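PDB 3BO6: hydrophilic protein, virA protein from Chromobacterium violaceum, which probably acts as a phosphothreonine lyase effector, removing phosphate from phosphothreonine side chains by elimination rather than hydrolysis. Local coordinates for residues Q95-L100 and D112-T117; G102-V107 and F134-K139. All blocks are in the same frame, centred on the assembly; numbering follows the deposited sequence. Where two conformers were deposited one is given.

Interactions 1 and 2 are two successive footings of helix 93-104 on one face of the antiparallel sheet, with centres about 8 Å apart. Residues 95-100 rest on strand 113-117, and residues 102-107, at the helix end and beyond, rest on strand 134-137. The chain order is 95-100, 102-107, 112-117, 134-139, so the two pairings cross along the sequence. The two strands are neighbours in the sheet, where Lys-115 O lies 2.9 Å from Thr-135 N in a probable hydrogen bond. A salt bridge between Asp-112 OD2 and Lys-139 NZ (3.0 Å) also joins the segments. Together the contacts pack one helix across two adjacent strands of the alpha/beta fold.

Interaction 1: Q95-L100 and D112-T117; sequences QAFQAL and DKWKVT
Phe-97 and Val-116 have the nearest CA atoms of the two segments, 8.3 Å apart: residues 95-100 are a run of helix and 113-117 a strand, held at a distance that side chains must bridge. Within the helix, Leu-100 N bonds to Ala-96 O at 2.9 Å. Phe-97 carries the whole helical side of the contact. Its CG stands anti to the backbone N (chi1 -173°), and from there the ring brings its CE1 corner against two side chains of the same strand face, Trp-114 and Val-116. That one corner does most of the work. Phe-97 CE1 meets the outer edge of the indole six-membered ring, 3.9 Å from Trp-114 CH2 and nearly as close to CZ3, and lies near the indole plane. The same CE1 is 4.1 Å from Val-116 CG1, in the one of two valine conformers described here, and both partners lie oblique to the phenylalanine ring. Each crosses the Phe-97 side chain at about a right angle. At Trp-114 the first torsion (chi1 53°) sets CG between backbone N and carbonyl carbon, and the indole edge extends to the phenylalanine. The indole is anchored at its other end, where NE1 hydrogen-bonds to Leu-104 O farther along the helix. Met-43 of helix 40-44 touches both aromatic side chains, while Trp-114 also stacks edge-to-face with Phe-105. The contact is thus a small, buried and purely apolar one, depending on shape and on exclusion of water, with the indole N-H satisfied by a helix carbonyl.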
# COMPACT_ATOMS: atom_id res chain seq x y z
N GLN A 95 6.76 13.85 8.77
CA GLN A 95 5.80 13.66 9.85
C GLN A 95 4.86 12.47 9.58
O GLN A 95 4.51 11.73 10.50
CB GLN A 95 4.95 14.92 10.06
CG GLN A 95 5.72 16.14 10.48
CD GLN A 95 6.05 17.04 9.31
OE1 GLN A 95 6.69 16.63 8.35
NE2 GLN A 95 5.62 18.30 9.39
N ALA A 96 4.45 12.28 8.33
CA ALA A 96 3.62 11.14 7.96
C ALA A 96 4.39 9.84 8.17
O ALA A 96 3.85 8.87 8.70
CB ALA A 96 3.14 11.25 6.53
N PHE A 97 5.65 9.84 7.76
CA PHE A 97 6.49 8.67 7.98
C PHE A 97 6.55 8.32 9.48
O PHE A 97 6.42 7.15 9.87
CB PHE A 97 7.90 8.91 7.40
CG PHE A 97 8.78 7.68 7.44
CD1 PHE A 97 8.92 6.90 6.31
CD2 PHE A 97 9.47 7.34 8.59
CE1 PHE A 97 9.72 5.77 6.33
CE2 PHE A 97 10.29 6.21 8.62
CZ PHE A 97 10.42 5.43 7.49
N GLN A 98 6.77 9.32 10.33
CA GLN A 98 6.82 9.09 11.78
C GLN A 98 5.50 8.53 12.30
O GLN A 98 5.46 7.67 13.18
CB GLN A 98 7.15 10.39 12.53
CG GLN A 98 7.17 10.23 14.04
CD GLN A 98 8.42 9.52 14.54
OE1 GLN A 98 9.34 9.24 13.77
NE2 GLN A 98 8.46 9.24 15.84
N ALA A 99 4.39 9.03 11.76
CA ALA A 99 3.07 8.57 12.20
C ALA A 99 2.78 7.13 11.77
O ALA A 99 2.06 6.41 12.45
CB ALA A 99 1.96 9.50 11.69
N LEU A 100 3.33 6.72 10.62
CA LEU A 100 3.05 5.41 10.03
C LEU A 100 4.09 4.33 10.29
O LEU A 100 3.84 3.17 10.01
CB LEU A 100 2.88 5.55 8.50
CG LEU A 100 1.70 6.39 8.04
CD1 LEU A 100 1.59 6.39 6.52
CD2 LEU A 100 0.42 5.87 8.67
N ASP A 112 4.42 -6.79 2.80
CA ASP A 112 5.82 -7.22 2.78
C ASP A 112 6.79 -6.20 2.20
O ASP A 112 7.98 -6.25 2.49
CB ASP A 112 5.97 -8.50 1.96
CG ASP A 112 5.48 -9.74 2.67
OD1 ASP A 112 5.45 -9.79 3.92
OD2 ASP A 112 5.16 -10.72 1.95
N LYS A 113 6.29 -5.29 1.36
CA LYS A 113 7.14 -4.41 0.58
C LYS A 113 6.47 -3.07 0.35
O LYS A 113 5.30 -3.04 -0.04
CB LYS A 113 7.46 -5.07 -0.77
CG LYS A 113 8.53 -4.36 -1.59
CD LYS A 113 8.81 -5.08 -2.91
CE LYS A 113 7.91 -4.56 -4.02
NZ LYS A 113 8.57 -4.64 -5.36
N TRP A 114 7.21 -1.98 0.56
CA TRP A 114 6.70 -0.63 0.34
C TRP A 114 7.86 0.32 0.07
O TRP A 114 9.02 -0.05 0.26
CB TRP A 114 5.83 -0.17 1.55
CG TRP A 114 6.47 -0.28 2.91
CD1 TRP A 114 6.36 -1.32 3.78
CD2 TRP A 114 7.30 0.71 3.55
NE1 TRP A 114 7.10 -1.05 4.94
CE2 TRP A 114 7.67 0.19 4.81
CE3 TRP A 114 7.77 1.97 3.18
CZ2 TRP A 114 8.49 0.89 5.70
CZ3 TRP A 114 8.58 2.66 4.06
CH2 TRP A 114 8.94 2.12 5.30
N LYS A 115 7.56 1.52 -0.42
CA LYS A 115 8.58 2.60 -0.64
C LYS A 115 7.90 3.92 -0.34
O LYS A 115 6.72 3.91 -0.14
CB LYS A 115 9.17 2.53 -2.04
CG LYS A 115 8.22 2.88 -3.16
CD LYS A 115 8.92 2.53 -4.48
CE LYS A 115 8.17 3.07 -5.66
NZ LYS A 115 8.89 2.62 -6.91
N VAL A 116 8.78 4.88 -0.01
CA VAL A 116 8.43 6.26 0.25
C VAL A 116 9.32 7.17 -0.60
O VAL A 116 10.51 6.88 -0.79
CB VAL A 116 8.54 6.61 1.77
CG1 VAL A 116 9.98 6.49 2.27
CG2 VAL A 116 7.98 7.98 2.05
N THR A 117 8.77 8.25 -1.11
CA THR A 117 9.54 9.08 -2.00
C THR A 117 10.58 9.81 -1.16
O THR A 117 10.30 10.21 -0.01
CB THR A 117 8.57 10.16 -2.52
OG1 THR A 117 7.50 9.52 -3.22
CG2 THR A 117 9.28 11.18 -3.45

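Interaction 2: G102-V107 and F134-K139; sequences GLLFSV and FTLYVK
Leu-104 meets Phe-134 and Leu-136 with its two methyl groups, one for each partner. CD2 lies 3.7 Å from Leu-136 CD2, a methyl-to-methyl contact in which the two leucines cross at about a right angle; it belongs to the one of two Leu-136 conformers described here. Leu-104 CD1 approaches the Phe-134 ring obliquely, 4.0 Å from the ring's CD1 and 4.2 Å from its CE1. The fork of the leucine therefore spans two side chains that alternate with Thr-135 and so face the same way from the strand. Its first torsion (chi1 -69°) carries CG anti to the carbonyl carbon; chi2 of 171° then places CD1 anti to CA and directs it to Phe-134, while CD2 branches off toward Leu-136. Backbones stay well apart, the nearest CA atoms being those of Leu-104 and Leu-136 at 9.3 Å.

Leu-104 closes helix 93-104, and Phe-105 is the first residue to leave helical angles. The chain turns there, with Ser-106 N bonded to Leu-103 O at 3.1 Å. Just past the helix, Ser-106 OG hydrogen-bonds to Arg-32 O and Asp-108 N, and the backbone of Gly-102 bonds to that of Ala-34.

Within the sheet, strand 134-137 lies between strands 113-117 and 82-86: Leu-136 pairs by backbone with Phe-84, and Phe-134 with Ile-86. Helix 149-168 flanks the contact, Leu-162 touching Leu-136 while Phe-158 and Cys-161 touch Leu-103. Leu-104 is thus an apolar peg at the end of helix 93-104, set on an inner strand of the sheet beside the long helix 149-168.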
# COMPACT_ATOMS: atom_id res chain seq x y z
N GLY A 102 5.22 2.85 12.90
CA GLY A 102 4.76 1.78 13.78
C GLY A 102 4.05 0.67 13.02
O GLY A 102 4.28 -0.52 13.25
N LEU A 103 3.16 1.07 12.12
CA LEU A 103 2.39 0.14 11.30
C LEU A 103 3.22 -0.45 10.16
O LEU A 103 3.18 -1.65 9.91
CB LEU A 103 1.14 0.83 10.73
CG LEU A 103 -0.03 0.95 11.72
CD1 LEU A 103 -1.04 2.02 11.28
CD2 LEU A 103 -0.70 -0.40 11.91
N LEU A 104 4.00 0.38 9.48
CA LEU A 104 4.70 -0.11 8.29
C LEU A 104 5.82 -1.10 8.62
O LEU A 104 6.21 -1.91 7.78
CB LEU A 104 5.26 1.06 7.47
CG LEU A 104 4.21 1.93 6.77
CD1 LEU A 104 4.86 3.18 6.17
CD2 LEU A 104 3.51 1.12 5.68
N PHE A 105 6.36 -1.01 9.84
CA PHE A 105 7.38 -1.96 10.31
C PHE A 105 6.81 -3.00 11.26
O PHE A 105 7.56 -3.76 11.86
CB PHE A 105 8.55 -1.22 10.97
CG PHE A 105 9.40 -0.44 10.01
CD1 PHE A 105 9.21 0.92 9.84
CD2 PHE A 105 10.41 -1.07 9.29
CE1 PHE A 105 9.99 1.65 8.94
CE2 PHE A 105 11.19 -0.35 8.38
CZ PHE A 105 10.99 1.01 8.22
N SER A 106 5.49 -3.05 11.40
CA SER A 106 4.88 -3.97 12.36
C SER A 106 5.09 -5.44 12.01
O SER A 106 4.95 -5.82 10.84
CB SER A 106 3.38 -3.68 12.46
OG SER A 106 2.71 -4.66 13.27
N VAL A 107 5.35 -6.26 13.03
CA VAL A 107 5.41 -7.71 12.85
C VAL A 107 4.07 -8.26 12.31
O VAL A 107 4.01 -9.35 11.72
CB VAL A 107 5.75 -8.42 14.18
CG1 VAL A 107 4.70 -8.10 15.24
CG2 VAL A 107 5.89 -9.92 13.98
N PHE A 134 3.82 7.45 -0.48
CA PHE A 134 4.05 6.07 -0.06
C PHE A 134 3.39 5.14 -1.05
O PHE A 134 2.26 5.40 -1.49
CB PHE A 134 3.43 5.78 1.33
CG PHE A 134 3.97 6.65 2.44
CD1 PHE A 134 4.84 6.12 3.39
CD2 PHE A 134 3.59 7.97 2.55
CE1 PHE A 134 5.33 6.93 4.43
CE2 PHE A 134 4.08 8.78 3.56
CZ PHE A 134 4.94 8.25 4.50
N THR A 135 4.08 4.06 -1.41
CA THR A 135 3.52 3.02 -2.26
C THR A 135 3.60 1.69 -1.52
O THR A 135 4.67 1.32 -1.05
CB THR A 135 4.30 2.94 -3.58
OG1 THR A 135 4.22 4.20 -4.26
CG2 THR A 135 3.73 1.83 -4.47
N LEU A 136 2.47 1.01 -1.38
CA LEU A 136 2.38 -0.27 -0.68
C LEU A 136 2.05 -1.36 -1.69
O LEU A 136 1.05 -1.25 -2.41
CB LEU A 136 1.26 -0.24 0.37
CG LEU A 136 1.14 0.96 1.30
CD1 LEU A 136 -0.09 0.81 2.19
CD2 LEU A 136 2.38 1.08 2.15
N TYR A 137 2.86 -2.41 -1.73
CA TYR A 137 2.64 -3.52 -2.65
C TYR A 137 1.94 -4.67 -1.96
O TYR A 137 2.46 -5.23 -0.99
CB TYR A 137 3.98 -3.99 -3.23
CG TYR A 137 4.71 -2.89 -3.97
CD1 TYR A 137 4.47 -2.65 -5.31
CD2 TYR A 137 5.59 -2.07 -3.31
CE1 TYR A 137 5.16 -1.63 -5.99
CE2 TYR A 137 6.26 -1.06 -3.96
CZ TYR A 137 6.04 -0.84 -5.28
OH TYR A 137 6.76 0.19 -5.86
N VAL A 138 0.75 -5.02 -2.45
CA VAL A 138 -0.04 -6.09 -1.86
C VAL A 138 0.29 -7.37 -2.63
O VAL A 138 0.43 -7.33 -3.86
CB VAL A 138 -1.54 -5.80 -1.98
CG1 VAL A 138 -2.33 -6.86 -1.21
CG2 VAL A 138 -1.85 -4.41 -1.44
N LYS A 139 0.43 -8.47 -1.92
CA LYS A 139 0.65 -9.78 -2.55
C LYS A 139 -0.35 -10.77 -1.98
O LYS A 139 -0.63 -10.73 -0.79
CB LYS A 139 2.05 -10.29 -2.24
CG LYS A 139 3.19 -9.42 -2.75
CD LYS A 139 4.44 -9.64 -1.90
CE LYS A 139 4.87 -11.10 -1.84
NZ LYS A 139 5.99 -11.32 -0.87